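Long-range contact in fatty acid-binding protein homolog 1 (Echinococcus granulosus, PDB 1O8V), which binds fatty acids such as palmitate inside a beta-barrel and is implicated in the acquisition, storage and transport of lipids: residues 5-11 / 38-44. Residues are numbered along the deposited sequence; the frame is centred on the assembly and turned at random.
Sequences FLGTWKM and KPNLIVT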
ATOM      1  N   PHE A   5       4.892 -12.381   0.940  1.00 14.01           N
ATOM      2  CA  PHE A   5       4.979 -10.979   1.294  1.00 12.94           C
ATOM      3  C   PHE A   5       5.499 -10.734   2.708  1.00 13.18           C
ATOM      4  O   PHE A   5       5.818  -9.591   3.051  1.00 12.54           O
ATOM      5  CB  PHE A   5       3.586 -10.356   1.128  1.00 12.69           C
ATOM      6  CG  PHE A   5       3.079 -10.433  -0.259  1.00 12.24           C
ATOM      7  CD1 PHE A   5       3.480  -9.502  -1.202  1.00 10.98           C
ATOM      8  CD2 PHE A   5       2.240 -11.469  -0.660  1.00 12.09           C
ATOM      9  CE1 PHE A   5       3.039  -9.576  -2.501  1.00 11.48           C
ATOM     10  CE2 PHE A   5       1.808 -11.549  -1.963  1.00 12.71           C
ATOM     11  CZ  PHE A   5       2.200 -10.610  -2.883  1.00 11.82           C
ATOM     12  N   LEU A   6       5.602 -11.778   3.528  1.00 12.46           N
ATOM     13  CA  LEU A   6       6.008 -11.632   4.915  1.00 12.78           C
ATOM     14  C   LEU A   6       7.431 -11.099   5.051  1.00 12.88           C
ATOM     15  O   LEU A   6       8.340 -11.518   4.323  1.00 13.84           O
ATOM     16  CB  LEU A   6       5.860 -12.962   5.685  1.00 12.04           C
ATOM     17  CG  LEU A   6       4.419 -13.506   5.728  1.00 14.04           C
ATOM     18  CD1 LEU A   6       4.357 -14.827   6.511  1.00 14.10           C
ATOM     19  CD2 LEU A   6       3.431 -12.490   6.309  1.00 14.83           C
ATOM     20  N   GLY A   7       7.609 -10.159   5.976  1.00 12.09           N
ATOM     21  CA  GLY A   7       8.916  -9.609   6.281  1.00 12.21           C
ATOM     22  C   GLY A   7       8.939  -8.094   6.191  1.00 12.23           C
ATOM     23  O   GLY A   7       7.887  -7.427   6.224  1.00 12.18           O
ATOM     24  N   THR A   8      10.148  -7.554   6.117  1.00 12.46           N
ATOM     25  CA  THR A   8      10.370  -6.120   6.098  1.00 12.28           C
ATOM     26  C   THR A   8      10.922  -5.731   4.728  1.00 11.66           C
ATOM     27  O   THR A   8      11.820  -6.389   4.191  1.00 11.64           O
ATOM     28  CB  THR A   8      11.348  -5.741   7.206  1.00 12.11           C
ATOM     29  OG1 THR A   8      10.745  -6.035   8.466  1.00 14.34           O
ATOM     30  CG2 THR A   8      11.601  -4.209   7.240  1.00 12.42           C
ATOM     31  N   TRP A   9      10.379  -4.652   4.169  1.00 10.74           N
ATOM     32  CA  TRP A   9      10.701  -4.176   2.834  1.00 10.42           C
ATOM     33  C   TRP A   9      10.949  -2.658   2.837  1.00 11.39           C
ATOM     34  O   TRP A   9      10.154  -1.895   3.395  1.00 13.45           O
ATOM     35  CB  TRP A   9       9.515  -4.437   1.898  1.00 10.90           C
ATOM     36  CG  TRP A   9       9.038  -5.856   1.853  1.00  8.56           C
ATOM     37  CD1 TRP A   9       8.118  -6.440   2.666  1.00  9.40           C
ATOM     38  CD2 TRP A   9       9.483  -6.883   0.951  1.00  9.61           C
ATOM     39  NE1 TRP A   9       7.952  -7.761   2.316  1.00  9.92           N
ATOM     40  CE2 TRP A   9       8.783  -8.054   1.273  1.00 10.14           C
ATOM     41  CE3 TRP A   9      10.399  -6.923  -0.094  1.00 10.30           C
ATOM     42  CZ2 TRP A   9       8.949  -9.259   0.562  1.00 11.72           C
ATOM     43  CZ3 TRP A   9      10.588  -8.123  -0.793  1.00 10.74           C
ATOM     44  CH2 TRP A   9       9.869  -9.274  -0.460  1.00 11.07           C
ATOM     45  N   LYS A  10      11.999  -2.222   2.158  1.00 11.46           N
ATOM     46  CA  LYS A  10      12.405  -0.810   2.150  1.00 12.62           C
ATOM     47  C   LYS A  10      12.153  -0.199   0.776  1.00 11.98           C
ATOM     48  O   LYS A  10      12.583  -0.731  -0.228  1.00 11.37           O
ATOM     49  CB  LYS A  10      13.892  -0.667   2.519  1.00 13.52           C
ATOM     50  CG  LYS A  10      14.457   0.740   2.369  1.00 17.53           C
ATOM     51  CD  LYS A  10      13.647   1.748   3.157  1.00 21.88           C
ATOM     52  CE  LYS A  10      14.020   3.183   2.833  1.00 24.23           C
ATOM     53  NZ  LYS A  10      13.643   4.065   3.960  1.00 24.81           N
ATOM     54  N   MET A  11      11.455   0.930   0.699  1.00 11.61           N
ATOM     55  CA  MET A  11      11.163   1.487  -0.627  1.00 11.56           C
ATOM     56  C   MET A  11      12.411   2.103  -1.245  1.00 12.68           C
ATOM     57  O   MET A  11      13.105   2.920  -0.598  1.00 13.66           O
ATOM     58  CB  MET A  11      10.030   2.526  -0.587  1.00 12.05           C
ATOM     59  CG  MET A  11       9.482   2.761  -1.997  1.00 12.68           C
ATOM     60  SD  MET A  11       8.412   4.190  -2.143  1.00 16.67           S
ATOM     61  CE  MET A  11       9.553   5.380  -2.157  1.00 16.95           C
ATOM     62  N   LYS A  38      10.280   7.707   1.877  1.00 14.69           N
ATOM     63  CA  LYS A  38      10.652   6.376   1.415  1.00 15.10           C
ATOM     64  C   LYS A  38      10.343   5.421   2.563  1.00 14.52           C
ATOM     65  O   LYS A  38      11.215   5.127   3.402  1.00 15.05           O
ATOM     66  CB  LYS A  38      12.132   6.316   1.045  1.00 15.65           C
ATOM     67  CG  LYS A  38      12.558   7.299  -0.023  1.00 18.28           C
ATOM     68  CD  LYS A  38      14.072   7.264  -0.248  1.00 20.40           C
ATOM     69  CE  LYS A  38      14.544   8.482  -1.011  1.00 23.67           C
ATOM     70  NZ  LYS A  38      15.872   8.252  -1.652  1.00 27.58           N
ATOM     71  N   PRO A  39       9.117   4.932   2.632  1.00 14.46           N
ATOM     72  CA  PRO A  39       8.705   4.140   3.784  1.00 14.86           C
ATOM     73  C   PRO A  39       9.259   2.740   3.785  1.00 15.07           C
ATOM     74  O   PRO A  39       9.734   2.221   2.771  1.00 15.39           O
ATOM     75  CB  PRO A  39       7.179   4.091   3.667  1.00 14.71           C
ATOM     76  CG  PRO A  39       6.903   4.260   2.263  1.00 15.99           C
ATOM     77  CD  PRO A  39       8.009   5.094   1.674  1.00 14.53           C
ATOM     78  N   ASN A  40       9.171   2.128   4.957  1.00 15.63           N
ATOM     79  CA  ASN A  40       9.305   0.694   5.108  1.00 16.73           C
ATOM     80  C   ASN A  40       7.909   0.081   5.068  1.00 16.38           C
ATOM     81  O   ASN A  40       6.887   0.759   5.224  1.00 18.27           O
ATOM     82  CB  ASN A  40       9.991   0.339   6.427  1.00 17.78           C
ATOM     83  CG  ASN A  40      11.445   0.778   6.478  1.00 20.79           C
ATOM     84  OD1 ASN A  40      12.156   0.769   5.469  1.00 25.72           O
ATOM     85  ND2 ASN A  40      11.906   1.149   7.674  1.00 27.30           N
ATOM     86  N   LEU A  41       7.847  -1.195   4.760  1.00 13.74           N
ATOM     87  CA  LEU A  41       6.621  -1.938   4.848  1.00 12.30           C
ATOM     88  C   LEU A  41       6.949  -3.203   5.605  1.00 11.40           C
ATOM     89  O   LEU A  41       7.850  -3.938   5.212  1.00 11.62           O
ATOM     90  CB  LEU A  41       6.113  -2.294   3.455  1.00 12.77           C
ATOM     91  CG  LEU A  41       4.937  -3.252   3.403  1.00 14.00           C
ATOM     92  CD1 LEU A  41       3.726  -2.584   3.981  1.00 13.90           C
ATOM     93  CD2 LEU A  41       4.653  -3.681   1.990  1.00 15.29           C
ATOM     94  N   ILE A  42       6.252  -3.430   6.709  1.00  9.72           N
ATOM     95  CA  ILE A  42       6.439  -4.638   7.512  1.00  9.92           C
ATOM     96  C   ILE A  42       5.154  -5.456   7.469  1.00  9.60           C
ATOM     97  O   ILE A  42       4.107  -4.980   7.882  1.00  9.87           O
ATOM     98  CB  ILE A  42       6.787  -4.284   8.968  1.00 10.08           C
ATOM     99  CG1 ILE A  42       7.985  -3.345   9.009  1.00 13.45           C
ATOM    100  CG2 ILE A  42       7.094  -5.552   9.749  1.00  9.94           C
ATOM    101  CD1 ILE A  42       8.089  -2.535  10.260  1.00 16.19           C
ATOM    102  N   VAL A  43       5.239  -6.681   6.946  1.00 10.61           N
ATOM    103  CA  VAL A  43       4.088  -7.561   6.826  1.00 10.56           C
ATOM    104  C   VAL A  43       4.270  -8.743   7.793  1.00 10.92           C
ATOM    105  O   VAL A  43       5.282  -9.456   7.714  1.00 10.67           O
ATOM    106  CB  VAL A  43       3.924  -8.079   5.401  1.00 11.34           C
ATOM    107  CG1 VAL A  43       2.592  -8.781   5.248  1.00 12.62           C
ATOM    108  CG2 VAL A  43       4.061  -6.938   4.384  1.00 10.61           C
ATOM    109  N   THR A  44       3.300  -8.933   8.676  1.00 10.96           N
ATOM    110  CA  THR A  44       3.396  -9.960   9.725  1.00 11.64           C
ATOM    111  C   THR A  44       2.177 -10.881   9.730  1.00 12.34           C
ATOM    112  O   THR A  44       1.055 -10.471   9.424  1.00 11.63           O
ATOM    113  CB  THR A  44       3.633  -9.344  11.138  1.00 12.23           C
ATOM    114  OG1 THR A  44       2.653  -8.346  11.476  1.00 13.13           O
ATOM    115  CG2 THR A  44       4.933  -8.604  11.178  1.00 13.34           C
TER
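Lys-38 meets Lys-10 and Met-11 just ahead of strand 40-44: its carbonyl O accepts a hydrogen bond from Lys-10 NZ at 2.7 Å, and CE of Met-11 rests against its CA. Lys-10 reaches Lys-38 O because its chain bends at chi2 (55°). Pro-39 offers its O to Met-11 N at 3.0 Å, while its CD meets the methionine sulfur obliquely. With Asn-40 the regular antiparallel pairing begins; opposite Lys-10, its CA makes a bent CA-H...O contact with Trp-9 O. Leu-41 and Trp-9 form a hydrogen-bonded pair, N to O in both directions at 2.8 Å, and Leu-41 O lies near the plane of the indole at its edge. Ile-42 and Thr-8 form a non-hydrogen-bonded pair, side by side on the face shared with Lys-10 and Asn-40, Thr-8 OG1 against Ile-42 CG1 and CG2. Val-43 closes the register through two nearly straight bonds with Gly-7 (169° and 171°). Its CB and CG2 press on Phe-5 O, each at 3.4 Å, and CG1 meets Leu-6 CD2. NE1 of Trp-9 donates a hydrogen bond to that same Phe-5 O from above its carbonyl plane, at 2.9 Å, tying Phe-5 to the strand. Beyond Lys-10, strand 124-132 continues the sheet, bringing palmitate-binding Arg-128 against Met-11 and Pro-39. Neighbouring antiparallel strands linked by a helix-turn-helix are characteristic of the fatty acid-binding protein beta-barrel, whose interior holds the ligand.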